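Local coordinates for histidine triad (HIT) protein (Sinorhizobium meliloti, PDB 3NRD), which is the C-terminal, HIT-domain part of a longer histidine triad family protein that probably binds nucleotides and acts as a hydrolase or transferase, its exact substrate not being established, at residues F5-R10 / I38-R43. Residues are numbered along the deposited sequence; the frame is centred on the assembly and turned at random.
With SO4 (sulfate ion), chain I.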
loop_
_atom_site.group_PDB
_atom_site.type_symbol
_atom_site.label_atom_id
_atom_site.label_comp_id
_atom_site.label_asym_id
_atom_site.label_seq_id
_atom_site.Cartn_x
_atom_site.Cartn_y
_atom_site.Cartn_z
ATOM N N PHE A 5 -7.116 -22.440 5.581
ATOM C CA PHE A 5 -7.296 -21.169 4.876
ATOM C C PHE A 5 -7.437 -21.412 3.365
ATOM O O PHE A 5 -6.690 -22.210 2.824
ATOM C CB PHE A 5 -6.127 -20.204 5.161
ATOM C CG PHE A 5 -6.087 -19.031 4.243
ATOM C CD1 PHE A 5 -6.876 -17.923 4.486
ATOM C CD2 PHE A 5 -5.241 -19.027 3.142
ATOM C CE1 PHE A 5 -6.847 -16.832 3.647
ATOM C CE2 PHE A 5 -5.209 -17.946 2.282
ATOM C CZ PHE A 5 -6.014 -16.842 2.530
ATOM N N THR A 6 -8.390 -20.753 2.706
ATOM C CA THR A 6 -8.560 -20.881 1.238
ATOM C C THR A 6 -8.128 -19.613 0.507
ATOM O O THR A 6 -8.672 -18.529 0.735
ATOM C CB THR A 6 -9.998 -21.160 0.861
ATOM O OG1 THR A 6 -10.495 -22.181 1.719
ATOM C CG2 THR A 6 -10.121 -21.588 -0.627
ATOM N N LEU A 7 -7.150 -19.761 -0.378
ATOM C CA LEU A 7 -6.738 -18.693 -1.254
ATOM C C LEU A 7 -7.865 -18.415 -2.235
ATOM O O LEU A 7 -8.486 -19.347 -2.745
ATOM C CB LEU A 7 -5.451 -19.093 -1.984
ATOM C CG LEU A 7 -4.786 -18.044 -2.855
ATOM C CD1 LEU A 7 -4.247 -16.863 -2.027
ATOM C CD2 LEU A 7 -3.691 -18.713 -3.677
ATOM N N ASP A 8 -8.128 -17.130 -2.479
ATOM C CA ASP A 8 -9.083 -16.682 -3.474
ATOM C C ASP A 8 -8.711 -17.220 -4.852
ATOM O O ASP A 8 -7.564 -17.131 -5.225
ATOM C CB ASP A 8 -9.105 -15.154 -3.513
ATOM C CG ASP A 8 -10.097 -14.614 -4.494
ATOM O OD1 ASP A 8 -9.812 -14.631 -5.700
ATOM O OD2 ASP A 8 -11.180 -14.150 -4.087
ATOM N N GLU A 9 -9.681 -17.747 -5.594
ATOM C CA GLU A 9 -9.391 -18.387 -6.902
ATOM C C GLU A 9 -8.692 -17.450 -7.915
ATOM O O GLU A 9 -7.880 -17.915 -8.722
ATOM C CB GLU A 9 -10.647 -18.980 -7.561
ATOM C CG GLU A 9 -10.953 -20.445 -7.166
ATOM N N ARG A 10 -8.989 -16.153 -7.870
ATOM C CA ARG A 10 -8.374 -15.225 -8.814
ATOM C C ARG A 10 -6.917 -14.971 -8.455
ATOM O O ARG A 10 -6.088 -14.805 -9.368
ATOM C CB ARG A 10 -9.153 -13.930 -8.926
ATOM C CG ARG A 10 -10.522 -14.139 -9.606
ATOM C CD ARG A 10 -11.516 -13.125 -9.164
ATOM N NE ARG A 10 -11.809 -13.256 -7.731
ATOM C CZ ARG A 10 -12.558 -12.407 -7.034
ATOM N NH1 ARG A 10 -13.133 -11.350 -7.619
ATOM N NH2 ARG A 10 -12.748 -12.622 -5.743
ATOM N N ILE A 38 2.834 -10.890 -4.127
ATOM C CA ILE A 38 1.761 -10.634 -3.190
ATOM C C ILE A 38 1.918 -11.489 -1.956
ATOM O O ILE A 38 2.398 -12.626 -2.043
ATOM C CB ILE A 38 0.338 -10.793 -3.814
ATOM C CG1 ILE A 38 0.035 -12.201 -4.255
ATOM C CG2 ILE A 38 0.222 -9.871 -5.014
ATOM C CD1 ILE A 38 -1.441 -12.403 -4.678
ATOM N N LEU A 39 1.529 -10.904 -0.828
ATOM C CA LEU A 39 1.544 -11.565 0.472
ATOM C C LEU A 39 0.098 -11.750 0.872
ATOM O O LEU A 39 -0.658 -10.788 0.875
ATOM C CB LEU A 39 2.272 -10.746 1.525
ATOM C CG LEU A 39 3.764 -11.063 1.610
ATOM C CD1 LEU A 39 4.487 -10.593 0.334
ATOM C CD2 LEU A 39 4.361 -10.444 2.862
ATOM N N VAL A 40 -0.299 -12.981 1.171
ATOM C CA VAL A 40 -1.709 -13.273 1.497
ATOM C C VAL A 40 -1.711 -13.846 2.898
ATOM O O VAL A 40 -1.297 -15.001 3.066
ATOM C CB VAL A 40 -2.336 -14.234 0.515
ATOM C CG1 VAL A 40 -3.856 -14.489 0.912
ATOM C CG2 VAL A 40 -2.164 -13.699 -0.912
ATOM N N PRO A 41 -2.085 -13.027 3.905
ATOM C CA PRO A 41 -2.184 -13.535 5.277
ATOM C C PRO A 41 -3.210 -14.640 5.335
ATOM O O PRO A 41 -4.330 -14.458 4.858
ATOM C CB PRO A 41 -2.695 -12.348 6.081
ATOM C CG PRO A 41 -2.580 -11.178 5.235
ATOM C CD PRO A 41 -2.374 -11.580 3.837
ATOM N N GLN A 42 -2.870 -15.747 5.981
ATOM C CA GLN A 42 -3.717 -16.949 5.961
ATOM C C GLN A 42 -4.742 -16.927 7.095
ATOM O O GLN A 42 -4.792 -17.827 7.939
ATOM C CB GLN A 42 -2.836 -18.160 6.045
ATOM C CG GLN A 42 -1.814 -18.243 4.942
ATOM C CD GLN A 42 -0.851 -19.379 5.172
ATOM O OE1 GLN A 42 -0.942 -20.398 4.511
ATOM N NE2 GLN A 42 0.075 -19.206 6.112
ATOM N N ARG A 43 -5.562 -15.880 7.097
ATOM C CA ARG A 43 -6.694 -15.728 7.998
ATOM C C ARG A 43 -7.968 -15.620 7.154
ATOM O O ARG A 43 -8.008 -14.890 6.185
ATOM C CB ARG A 43 -6.526 -14.483 8.870
ATOM C CG ARG A 43 -5.259 -14.388 9.681
ATOM C CD ARG A 43 -5.150 -15.515 10.696
ATOM N NE ARG A 43 -4.049 -15.346 11.650
ATOM C CZ ARG A 43 -3.489 -16.322 12.375
ATOM N NH1 ARG A 43 -3.862 -17.601 12.237
ATOM N NH2 ARG A 43 -2.512 -16.016 13.217
HETATM S S SO4 I . 3.194 -21.400 8.571
HETATM O O1 SO4 I . 4.486 -20.825 8.865
HETATM O O2 SO4 I . 3.459 -22.779 8.157
HETATM O O3 SO4 I . 2.348 -21.364 9.760
HETATM O O4 SO4 I . 2.556 -20.654 7.498
#
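The Phe-5 ring lies flat against the backbone of Gln-42. One face takes Gln-42 CA in a CH-pi contact, with CA 3.6 Å from the centroid of the Phe-5 ring and 13° off the ring normal. At 3.4 Å from Phe-5 CE1, Arg-43 O sits at the ring's rim, close to level with it. Phe-5 CZ reaches Val-40 CG1 at 3.6 Å, obliquely to the ring. The amide plane of Gln-42 stands 76° from the ring, so the two flat groups do not stack. Phe-5 has CG anti to its own N (chi1 167°), which carries the ring across the end of strand 36-41. Leu-7 adds a smaller apolar touch: its CD1 branch sits against both methyls of Val-40, with CG1 at 3.8 Å. Replacing Phe-5 with an alanine would probably leave Gln-42 CA and Val-40 CG1 without their apolar cover and open a gap between the two segments.

The chain reverses in an inverse gamma turn at Gln-42, closed by a weak bond from Arg-43 N to Pro-41 O. The Gln-42 amide bonds to Gln-25 and to Leu-23 O, and Gln-42 NE2 donates to O4 of a sulfate, probably from the crystallisation liquor, at 3.2 Å. Arg-43 pairs with Asp-56.

Asp-8 N-caps helix 9-14, its OD1 accepting from Arg-10 N at 2.8 Å. In one of its two modelled conformers Arg-10 also grips the carboxylate side-on. Gln-91 holds the backbone at Thr-6 and Asp-8.

No hydrogen bond joins the two segments. The lead-in to helix 9-14 rests on the end of strand 36-41 through Val-40, and on the turn that follows it through the Gln-42 CH-pi contact. The Gln-42 amide and the Arg-43 side chain find polar partners outside both segments.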